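Local coordinates for protein carbonic anhydrase (Coccomyxa sp. PA, PDB 3UCJ) that probably catalyses the reversible hydration of carbon dioxide to hydrogencarbonate as a zinc-dependent carbonic anhydrase of the beta class, at residues E64-R69 with M83-Y88; Y88-L93 with R177-S182. One frame throughout, in Å; residues are numbered along the deposited sequence. Where two conformers were deposited one is given.

How the contacts relate
From the N terminus, the chain runs through strand 42-47 to strand 65-70, an outermost strand of the sheet within this chain, and contact 1 closes a loop of 13 residues when helix 80-92 comes back against it. The same helix opens contact 2, in series with the first; 83 residues, mostly helical, pass before 177-182 meets its C-terminal end. Neither loop crosses the other. Tyr88 belongs to both, and the contact centres are 12 Å apart. They also touch directly, Phe66 CD2 lying 3.2 Å from Thr89 CG2. Helix 80-92 is thus tied at successive turns to a strand of the sheet and to the link between helix 169-176 and strand 182-189.

Contact 1. Residues E64-R69 with M83-Y88. With AZM (5-acetamido-1,3,4-thiadiazole-2-sulfonamide), chain I.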
ATOM      1  N   GLU A  64       6.725  -6.104  27.409  1.00 32.44           N
ATOM      2  CA  GLU A  64       8.035  -5.494  27.204  1.00 33.22           C
ATOM      3  C   GLU A  64       8.433  -5.122  25.772  1.00 31.77           C
ATOM      4  O   GLU A  64       9.242  -4.197  25.577  1.00 31.69           O
ATOM      5  CB  GLU A  64       9.106  -6.445  27.718  1.00 34.08           C
ATOM      6  CG  GLU A  64       8.977  -6.707  29.234  1.00 40.00           C
ATOM      7  CD  GLU A  64      10.251  -7.368  29.725  1.00 46.55           C
ATOM      8  OE1 GLU A  64      10.181  -8.460  30.275  1.00 51.30           O
ATOM      9  OE2 GLU A  64      11.349  -6.798  29.490  1.00 54.05           O
ATOM     10  N   VAL A  65       7.943  -5.850  24.786  1.00 30.27           N
ATOM     11  CA  VAL A  65       8.326  -5.555  23.428  1.00 26.88           C
ATOM     12  C   VAL A  65       7.154  -5.645  22.452  1.00 26.38           C
ATOM     13  O   VAL A  65       6.553  -6.668  22.308  1.00 28.06           O
ATOM     14  CB  VAL A  65       9.541  -6.402  22.995  1.00 27.93           C
ATOM     15  CG1 VAL A  65       9.218  -7.826  23.046  1.00 28.22           C
ATOM     16  CG2 VAL A  65      10.004  -6.031  21.621  1.00 27.73           C
ATOM     17  N   PHE A  66       6.872  -4.516  21.835  1.00 26.48           N
ATOM     18  CA  PHE A  66       5.880  -4.350  20.800  1.00 27.67           C
ATOM     19  C   PHE A  66       6.534  -4.830  19.506  1.00 27.17           C
ATOM     20  O   PHE A  66       7.655  -4.527  19.268  1.00 27.18           O
ATOM     21  CB  PHE A  66       5.553  -2.882  20.698  1.00 25.56           C
ATOM     22  CG  PHE A  66       4.241  -2.561  20.057  1.00 27.12           C
ATOM     23  CD1 PHE A  66       3.131  -2.309  20.814  1.00 26.75           C
ATOM     24  CD2 PHE A  66       4.144  -2.419  18.713  1.00 28.61           C
ATOM     25  CE1 PHE A  66       1.973  -1.956  20.251  1.00 26.77           C
ATOM     26  CE2 PHE A  66       2.979  -2.080  18.145  1.00 27.50           C
ATOM     27  CZ  PHE A  66       1.884  -1.840  18.905  1.00 27.79           C
ATOM     28  N   VAL A  67       5.802  -5.558  18.677  1.00 27.33           N
ATOM     29  CA  VAL A  67       6.394  -6.253  17.554  1.00 27.81           C
ATOM     30  C   VAL A  67       5.738  -6.061  16.178  1.00 26.13           C
ATOM     31  O   VAL A  67       4.577  -6.223  16.040  1.00 26.05           O
ATOM     32  CB  VAL A  67       6.459  -7.742  17.846  1.00 26.85           C
ATOM     33  CG1 VAL A  67       6.911  -8.486  16.655  1.00 29.27           C
ATOM     34  CG2 VAL A  67       7.359  -8.011  19.025  1.00 28.18           C
ATOM     35  N   GLN A  68       6.544  -5.696  15.199  1.00 24.81           N
ATOM     36  CA  GLN A  68       6.218  -5.803  13.794  1.00 22.61           C
ATOM     37  C   GLN A  68       7.072  -6.907  13.173  1.00 22.77           C
ATOM     38  O   GLN A  68       8.247  -6.899  13.334  1.00 21.66           O
ATOM     39  CB  GLN A  68       6.461  -4.487  13.081  1.00 23.96           C
ATOM     40  CG  GLN A  68       6.817  -4.576  11.627  1.00 26.32           C
ATOM     41  CD  GLN A  68       5.638  -4.725  10.691  1.00 25.48           C
ATOM     42  OE1 GLN A  68       5.812  -4.856   9.522  1.00 25.56           O
ATOM     43  NE2 GLN A  68       4.465  -4.668  11.213  1.00 24.46           N
ATOM     44  N   ARG A  69       6.460  -7.837  12.456  1.00 24.60           N
ATOM     45  CA  ARG A  69       7.297  -8.860  11.811  1.00 24.43           C
ATOM     46  C   ARG A  69       6.714  -9.027  10.408  1.00 24.21           C
ATOM     47  O   ARG A  69       5.514  -9.103  10.253  1.00 24.69           O
ATOM     48  CB  ARG A  69       7.175 -10.206  12.565  1.00 24.78           C
ATOM     49  CG  ARG A  69       8.145 -10.206  13.799  1.00 26.61           C
ATOM     50  CD  ARG A  69       7.876 -11.501  14.569  1.00 23.76           C
ATOM     51  NE  ARG A  69       8.322 -12.724  13.841  1.00 27.51           N
ATOM     52  CZ  ARG A  69       8.327 -13.934  14.372  1.00 29.97           C
ATOM     53  NH1 ARG A  69       7.880 -14.166  15.632  1.00 25.58           N
ATOM     54  NH2 ARG A  69       8.707 -14.928  13.632  1.00 28.34           N
ATOM     55  N   MET A  83       4.514   1.253   9.284  1.00 23.47           N
ATOM     56  CA  MET A  83       4.499   2.687   9.761  1.00 23.86           C
ATOM     57  C   MET A  83       3.517   2.906  10.931  1.00 25.41           C
ATOM     58  O   MET A  83       3.843   3.723  11.865  1.00 26.37           O
ATOM     59  CB  MET A  83       4.217   3.641   8.630  1.00 23.42           C
ATOM     60  CG  MET A  83       5.417   3.740   7.627  1.00 22.64           C
ATOM     61  SD  MET A  83       6.795   4.615   8.462  1.00 30.92           S
ATOM     62  CE  MET A  83       8.022   3.327   8.522  1.00 31.61           C
ATOM     63  N   SER A  84       2.388   2.185  10.984  1.00 23.50           N
ATOM     64  CA  SER A  84       1.423   2.258  12.126  1.00 26.38           C
ATOM     65  C   SER A  84       2.014   1.715  13.430  1.00 27.11           C
ATOM     66  O   SER A  84       1.854   2.289  14.501  1.00 25.69           O
ATOM     67  CB  SER A  84       0.132   1.462  11.782  1.00 27.17           C
ATOM     68  OG  SER A  84      -0.508   2.352  10.943  1.00 36.07           O
ATOM     69  N   CYS A  85       2.792   0.649  13.354  1.00 25.49           N
ATOM     70  CA  CYS A  85       3.477   0.121  14.512  1.00 25.41           C
ATOM     71  C   CYS A  85       4.515   1.131  14.986  1.00 26.54           C
ATOM     72  O   CYS A  85       4.646   1.347  16.251  1.00 27.10           O
ATOM     73  CB  CYS A  85       4.277  -1.143  14.156  1.00 26.70           C
ATOM     74  SG  CYS A  85       3.207  -2.603  13.881  1.00 28.15           S
ATOM     75  N   LEU A  86       5.241   1.723  14.052  1.00 24.72           N
ATOM     76  CA  LEU A  86       6.211   2.782  14.399  1.00 26.24           C
ATOM     77  C   LEU A  86       5.486   3.984  15.038  1.00 28.09           C
ATOM     78  O   LEU A  86       5.926   4.507  16.106  1.00 26.88           O
ATOM     79  CB  LEU A  86       6.988   3.243  13.158  1.00 26.53           C
ATOM     80  CG  LEU A  86       8.293   4.013  13.204  1.00 31.55           C
ATOM     81  CD1 LEU A  86       9.348   3.372  14.212  1.00 27.04           C
ATOM     82  CD2 LEU A  86       8.817   4.099  11.752  1.00 33.67           C
ATOM     83  N   GLU A  87       4.457   4.480  14.397  1.00 26.08           N
ATOM     84  CA  GLU A  87       3.785   5.722  14.874  1.00 25.26           C
ATOM     85  C   GLU A  87       3.127   5.472  16.258  1.00 29.24           C
ATOM     86  O   GLU A  87       3.354   6.273  17.220  1.00 29.81           O
ATOM     87  CB  GLU A  87       2.668   6.143  13.927  1.00 27.45           C
ATOM     88  CG  GLU A  87       2.010   7.440  14.368  1.00 26.47           C
ATOM     89  CD  GLU A  87       0.904   7.879  13.392  1.00 27.60           C
ATOM     90  OE1 GLU A  87      -0.190   7.356  13.572  1.00 29.55           O
ATOM     91  OE2 GLU A  87       1.077   8.788  12.556  1.00 32.53           O
ATOM     92  N   TYR A  88       2.403   4.376  16.424  1.00 27.73           N
ATOM     93  CA  TYR A  88       1.741   4.102  17.705  1.00 29.52           C
ATOM     94  C   TYR A  88       2.748   3.986  18.895  1.00 31.20           C
ATOM     95  O   TYR A  88       2.525   4.589  19.978  1.00 30.95           O
ATOM     96  CB  TYR A  88       0.788   2.893  17.646  1.00 30.32           C
ATOM     97  CG  TYR A  88       0.104   2.733  18.997  1.00 29.48           C
ATOM     98  CD1 TYR A  88      -0.809   3.704  19.415  1.00 32.00           C
ATOM     99  CD2 TYR A  88       0.418   1.682  19.826  1.00 26.99           C
ATOM    100  CE1 TYR A  88      -1.442   3.620  20.697  1.00 34.83           C
ATOM    101  CE2 TYR A  88      -0.225   1.544  21.088  1.00 33.73           C
ATOM    102  CZ  TYR A  88      -1.144   2.591  21.508  1.00 31.20           C
ATOM    103  OH  TYR A  88      -1.736   2.442  22.767  1.00 36.20           O
TER
HETATM  104  C1  AZM I 229      -2.964  -0.792  20.130  1.00 31.35           C
HETATM  105  C2  AZM I 229      -3.746   1.482  19.837  1.00 37.49           C
HETATM  106  C3  AZM I 229      -4.412   3.037  18.186  1.00 40.67           C
HETATM  107  C4  AZM I 229      -4.762   4.442  17.785  1.00 37.38           C
HETATM  108  N1  AZM I 229      -3.287  -3.359  20.893  1.00 24.45           N
HETATM  109  N2  AZM I 229      -3.801   1.113  21.100  1.00 30.33           N
HETATM  110  N3  AZM I 229      -3.283  -0.255  21.340  1.00 33.33           N
HETATM  111  N4  AZM I 229      -4.267   2.703  19.477  1.00 33.18           N
HETATM  112  O1  AZM I 229      -1.050  -2.311  20.774  1.00 31.15           O
HETATM  113  O2  AZM I 229      -2.368  -2.479  18.619  1.00 34.32           O
HETATM  114  O3  AZM I 229      -4.286   2.194  17.294  1.00 41.87           O
HETATM  115  S1  AZM I 229      -2.324  -2.391  20.121  1.00 31.06           S
HETATM  116  S2  AZM I 229      -3.182   0.267  18.797  1.00 33.42           S
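Cys85, Phe66 and Gln68 bury most of the surface where strand 65-69 of the beta-carbonic anhydrase sheet meets helix 83-88, a strand-on-helix packing within its alpha/beta fold. The short axes approach to 8.8 Å and run nearly antiparallel, at 162°. Phe66 and Gln68, alternate residues on the strand, point toward the helix, while Val67 between them points away. Cys85 reaches both: its SG lies 3.6 Å from Gln68 NE2, and its CB is 4.3 Å from Phe66 CE2. The Gln68 chain bends at chi2 (83°), which brings its amide back alongside the sulfur. The amide's polar atoms bond elsewhere, OE1 to Asn70 and to Asn81 of the second subunit, NE2 to Asn81 of its own chain; the sulfur touches NE2 by packing.

One helical turn on, the Phe66 ring reaches Tyr88. With chi1 at -159°, its CG lies anti to the backbone N, and the ring's far end meets the edge of the tyrosine, CZ to Tyr88 CD2 at 3.9 Å. Both rings line the site of a second acetazolamide, distinct from the one in the zinc pocket and hydrogen-bonded to Gln38 NE2. It covers one face of Tyr88, C2 standing 3.2 Å off the ring plane, displaced from its centre, while its sulfonamide O1 sits at the edge of the Phe66 ring, 3.1 Å from Phe66 CE1.

Contact 2. Residues Y88-L93 with R177-S182; sequences YTVDHL and RGQPLS. With AZM (5-acetamido-1,3,4-thiadiazole-2-sulfonamide), chain I.
The last turns of helix 80-92 pack here against the connection that leads from helix 169-176 into strand 182-189 of the alpha/beta fold, in a partly buried spot about 16 Å from the centre of the chain to that of the contact. Helix 169-176 ends in a Schellman motif with Gly178 as its C-prime residue, and the connection then turns Gln179 and Leu181 toward Val90. Gln179 is extended as far as its amide (chi1 and chi2 near 180°), and its NE2 donates to Val90 O at 2.9 Å. That bond is nearly straight (168°), and the acceptor lies in the amide plane. A wider pi-type turn at 88-92 accompanies this end of the helix: Tyr88 O accepts from both His92 N and Leu93 N.

Next to the Gln179 bond, Val90 CG1 meets Leu181 CD2 at 3.8 Å, the two side chains crossing at about a right angle; Ile170 and Ala174 of helix 169-176 also touch Val90. On the more exposed side, Arg177 NH2 forms a salt bridge to Asp91 OD1 at 2.9 Å, approaching from above the carboxylate plane. The same nitrogen donates to Gln179 OE1, coupling the guanidinium to the amide bonded to Val90 O. A water adds a second link, donating to Asp91 OD1 at 2.6 Å and accepting from Arg177 NH1 at 2.9 Å.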
ATOM      1  N   TYR A  88       2.403   4.376  16.424  1.00 27.73           N
ATOM      2  CA  TYR A  88       1.741   4.102  17.705  1.00 29.52           C
ATOM      3  C   TYR A  88       2.748   3.986  18.895  1.00 31.20           C
ATOM      4  O   TYR A  88       2.525   4.589  19.978  1.00 30.95           O
ATOM      5  CB  TYR A  88       0.788   2.893  17.646  1.00 30.32           C
ATOM      6  CG  TYR A  88       0.104   2.733  18.997  1.00 29.48           C
ATOM      7  CD1 TYR A  88      -0.809   3.704  19.415  1.00 32.00           C
ATOM      8  CD2 TYR A  88       0.418   1.682  19.826  1.00 26.99           C
ATOM      9  CE1 TYR A  88      -1.442   3.620  20.697  1.00 34.83           C
ATOM     10  CE2 TYR A  88      -0.225   1.544  21.088  1.00 33.73           C
ATOM     11  CZ  TYR A  88      -1.144   2.591  21.508  1.00 31.20           C
ATOM     12  OH  TYR A  88      -1.736   2.442  22.767  1.00 36.20           O
ATOM     13  N   THR A  89       3.841   3.251  18.670  1.00 28.36           N
ATOM     14  CA  THR A  89       4.825   3.010  19.692  1.00 28.87           C
ATOM     15  C   THR A  89       5.595   4.285  20.024  1.00 29.71           C
ATOM     16  O   THR A  89       5.809   4.530  21.228  1.00 32.62           O
ATOM     17  CB  THR A  89       5.874   1.893  19.389  1.00 27.66           C
ATOM     18  OG1 THR A  89       6.498   2.220  18.150  1.00 26.44           O
ATOM     19  CG2 THR A  89       5.126   0.516  19.337  1.00 29.50           C
ATOM     20  N   VAL A  90       5.981   5.069  19.018  1.00 29.35           N
ATOM     21  CA  VAL A  90       6.840   6.222  19.276  1.00 29.25           C
ATOM     22  C   VAL A  90       5.968   7.353  19.882  1.00 31.47           C
ATOM     23  O   VAL A  90       6.376   8.030  20.864  1.00 31.15           O
ATOM     24  CB  VAL A  90       7.568   6.711  18.005  1.00 27.98           C
ATOM     25  CG1 VAL A  90       8.226   8.048  18.207  1.00 30.27           C
ATOM     26  CG2 VAL A  90       8.654   5.666  17.501  1.00 24.40           C
ATOM     27  N   ASP A  91       4.815   7.585  19.282  1.00 30.18           N
ATOM     28  CA  ASP A  91       4.030   8.770  19.635  1.00 32.49           C
ATOM     29  C   ASP A  91       3.137   8.556  20.854  1.00 34.17           C
ATOM     30  O   ASP A  91       2.899   9.532  21.664  1.00 36.05           O
ATOM     31  CB  ASP A  91       3.183   9.232  18.481  1.00 31.38           C
ATOM     32  CG  ASP A  91       3.992   9.794  17.331  1.00 31.94           C
ATOM     33  OD1 ASP A  91       5.231   9.934  17.404  1.00 37.11           O
ATOM     34  OD2 ASP A  91       3.362  10.213  16.343  1.00 34.17           O
ATOM     35  N   HIS A  92       2.599   7.354  21.046  1.00 33.20           N
ATOM     36  CA  HIS A  92       1.656   7.134  22.111  0.50 32.06           C
ATOM     37  C   HIS A  92       2.230   6.341  23.227  1.00 33.57           C
ATOM     38  O   HIS A  92       2.123   6.707  24.406  1.00 33.61           O
ATOM     39  CB  HIS A  92       0.425   6.429  21.583  0.50 31.26           C
ATOM     40  CG  HIS A  92      -0.399   7.268  20.679  0.50 27.25           C
ATOM     41  ND1 HIS A  92      -1.492   7.982  21.121  0.50 34.45           N
ATOM     42  CD2 HIS A  92      -0.341   7.453  19.343  0.50 24.32           C
ATOM     43  CE1 HIS A  92      -2.068   8.587  20.095  0.50 27.19           C
ATOM     44  NE2 HIS A  92      -1.377   8.293  19.009  0.50 28.75           N
ATOM     45  N   LEU A  93       2.905   5.260  22.913  1.00 32.28           N
ATOM     46  CA  LEU A  93       3.509   4.526  24.013  1.00 32.86           C
ATOM     47  C   LEU A  93       4.821   5.151  24.572  1.00 33.32           C
ATOM     48  O   LEU A  93       5.260   4.719  25.654  1.00 34.10           O
ATOM     49  CB  LEU A  93       3.763   3.094  23.612  1.00 33.35           C
ATOM     50  CG  LEU A  93       2.485   2.295  23.292  1.00 32.51           C
ATOM     51  CD1 LEU A  93       2.880   0.829  23.074  1.00 31.06           C
ATOM     52  CD2 LEU A  93       1.425   2.347  24.495  1.00 29.92           C
ATOM     53  N   ARG A 177      11.521  16.932  18.476  1.00 40.41           N
ATOM     54  CA  ARG A 177      10.845  17.443  19.688  1.00 41.73           C
ATOM     55  C   ARG A 177      11.589  17.038  20.951  1.00 42.48           C
ATOM     56  O   ARG A 177      11.093  17.212  22.069  1.00 42.43           O
ATOM     57  CB  ARG A 177       9.325  17.063  19.709  1.00 40.55           C
ATOM     58  CG  ARG A 177       9.018  15.567  20.005  1.00 41.62           C
ATOM     59  CD  ARG A 177       7.496  15.206  19.845  1.00 42.16           C
ATOM     60  NE  ARG A 177       7.286  13.761  19.969  1.00 41.87           N
ATOM     61  CZ  ARG A 177       6.958  12.936  18.920  1.00 39.87           C
ATOM     62  NH1 ARG A 177       6.741  13.408  17.698  1.00 35.79           N
ATOM     63  NH2 ARG A 177       6.825  11.637  19.144  1.00 34.87           N
ATOM     64  N   GLY A 178      12.776  16.458  20.767  1.00 42.57           N
ATOM     65  CA  GLY A 178      13.624  16.044  21.863  1.00 42.39           C
ATOM     66  C   GLY A 178      13.195  14.827  22.619  1.00 43.04           C
ATOM     67  O   GLY A 178      13.581  14.633  23.768  1.00 43.06           O
ATOM     68  N   GLN A 179      12.382  13.959  22.009  1.00 41.00           N
ATOM     69  CA  GLN A 179      12.044  12.740  22.663  1.00 39.23           C
ATOM     70  C   GLN A 179      13.175  11.764  22.517  1.00 39.26           C
ATOM     71  O   GLN A 179      13.735  11.634  21.419  1.00 40.23           O
ATOM     72  CB  GLN A 179      10.758  12.179  22.024  1.00 39.39           C
ATOM     73  CG  GLN A 179      10.283  10.910  22.621  1.00 36.35           C
ATOM     74  CD  GLN A 179       8.992  10.473  21.899  1.00 37.20           C
ATOM     75  OE1 GLN A 179       8.205  11.296  21.444  1.00 39.69           O
ATOM     76  NE2 GLN A 179       8.813   9.205  21.816  1.00 33.10           N
ATOM     77  N   PRO A 180      13.572  11.119  23.640  1.00 39.33           N
ATOM     78  CA  PRO A 180      14.662  10.185  23.631  1.00 38.09           C
ATOM     79  C   PRO A 180      14.211   8.908  22.904  1.00 36.15           C
ATOM     80  O   PRO A 180      13.205   8.260  23.267  1.00 34.62           O
ATOM     81  CB  PRO A 180      14.907   9.831  25.096  1.00 38.47           C
ATOM     82  CG  PRO A 180      14.040  10.766  25.923  1.00 42.19           C
ATOM     83  CD  PRO A 180      12.976  11.294  25.002  1.00 41.25           C
ATOM     84  N   LEU A 181      15.011   8.529  21.933  1.00 33.86           N
ATOM     85  CA  LEU A 181      14.628   7.363  21.080  1.00 31.77           C
ATOM     86  C   LEU A 181      15.922   6.858  20.503  1.00 28.95           C
ATOM     87  O   LEU A 181      16.585   7.580  19.829  1.00 32.36           O
ATOM     88  CB  LEU A 181      13.653   7.889  20.001  1.00 30.80           C
ATOM     89  CG  LEU A 181      12.982   6.740  19.147  1.00 31.56           C
ATOM     90  CD1 LEU A 181      12.319   5.662  19.974  1.00 32.62           C
ATOM     91  CD2 LEU A 181      12.026   7.514  18.251  1.00 31.68           C
ATOM     92  N   SER A 182      16.257   5.610  20.737  1.00 31.28           N
ATOM     93  CA  SER A 182      17.402   5.011  20.104  1.00 32.76           C
ATOM     94  C   SER A 182      17.006   3.894  19.063  1.00 32.19           C
ATOM     95  O   SER A 182      15.977   3.266  19.219  1.00 31.40           O
ATOM     96  CB  SER A 182      18.289   4.385  21.167  1.00 33.80           C
ATOM     97  OG  SER A 182      17.707   3.284  21.824  1.00 34.74           O
TER
HETATM   98  C1  AZM I 229      -2.964  -0.792  20.130  1.00 31.35           C
HETATM   99  C2  AZM I 229      -3.746   1.482  19.837  1.00 37.49           C
HETATM  100  C3  AZM I 229      -4.412   3.037  18.186  1.00 40.67           C
HETATM  101  C4  AZM I 229      -4.762   4.442  17.785  1.00 37.38           C
HETATM  102  N1  AZM I 229      -3.287  -3.359  20.893  1.00 24.45           N
HETATM  103  N2  AZM I 229      -3.801   1.113  21.100  1.00 30.33           N
HETATM  104  N3  AZM I 229      -3.283  -0.255  21.340  1.00 33.33           N
HETATM  105  N4  AZM I 229      -4.267   2.703  19.477  1.00 33.18           N
HETATM  106  O1  AZM I 229      -1.050  -2.311  20.774  1.00 31.15           O
HETATM  107  O2  AZM I 229      -2.368  -2.479  18.619  1.00 34.32           O
HETATM  108  O3  AZM I 229      -4.286   2.194  17.294  1.00 41.87           O
HETATM  109  S1  AZM I 229      -2.324  -2.391  20.121  1.00 31.06           S
HETATM  110  S2  AZM I 229      -3.182   0.267  18.797  1.00 33.42           S
HETATM  111  O   HOH W   1       6.625  11.356  15.690  1.00 33.66           O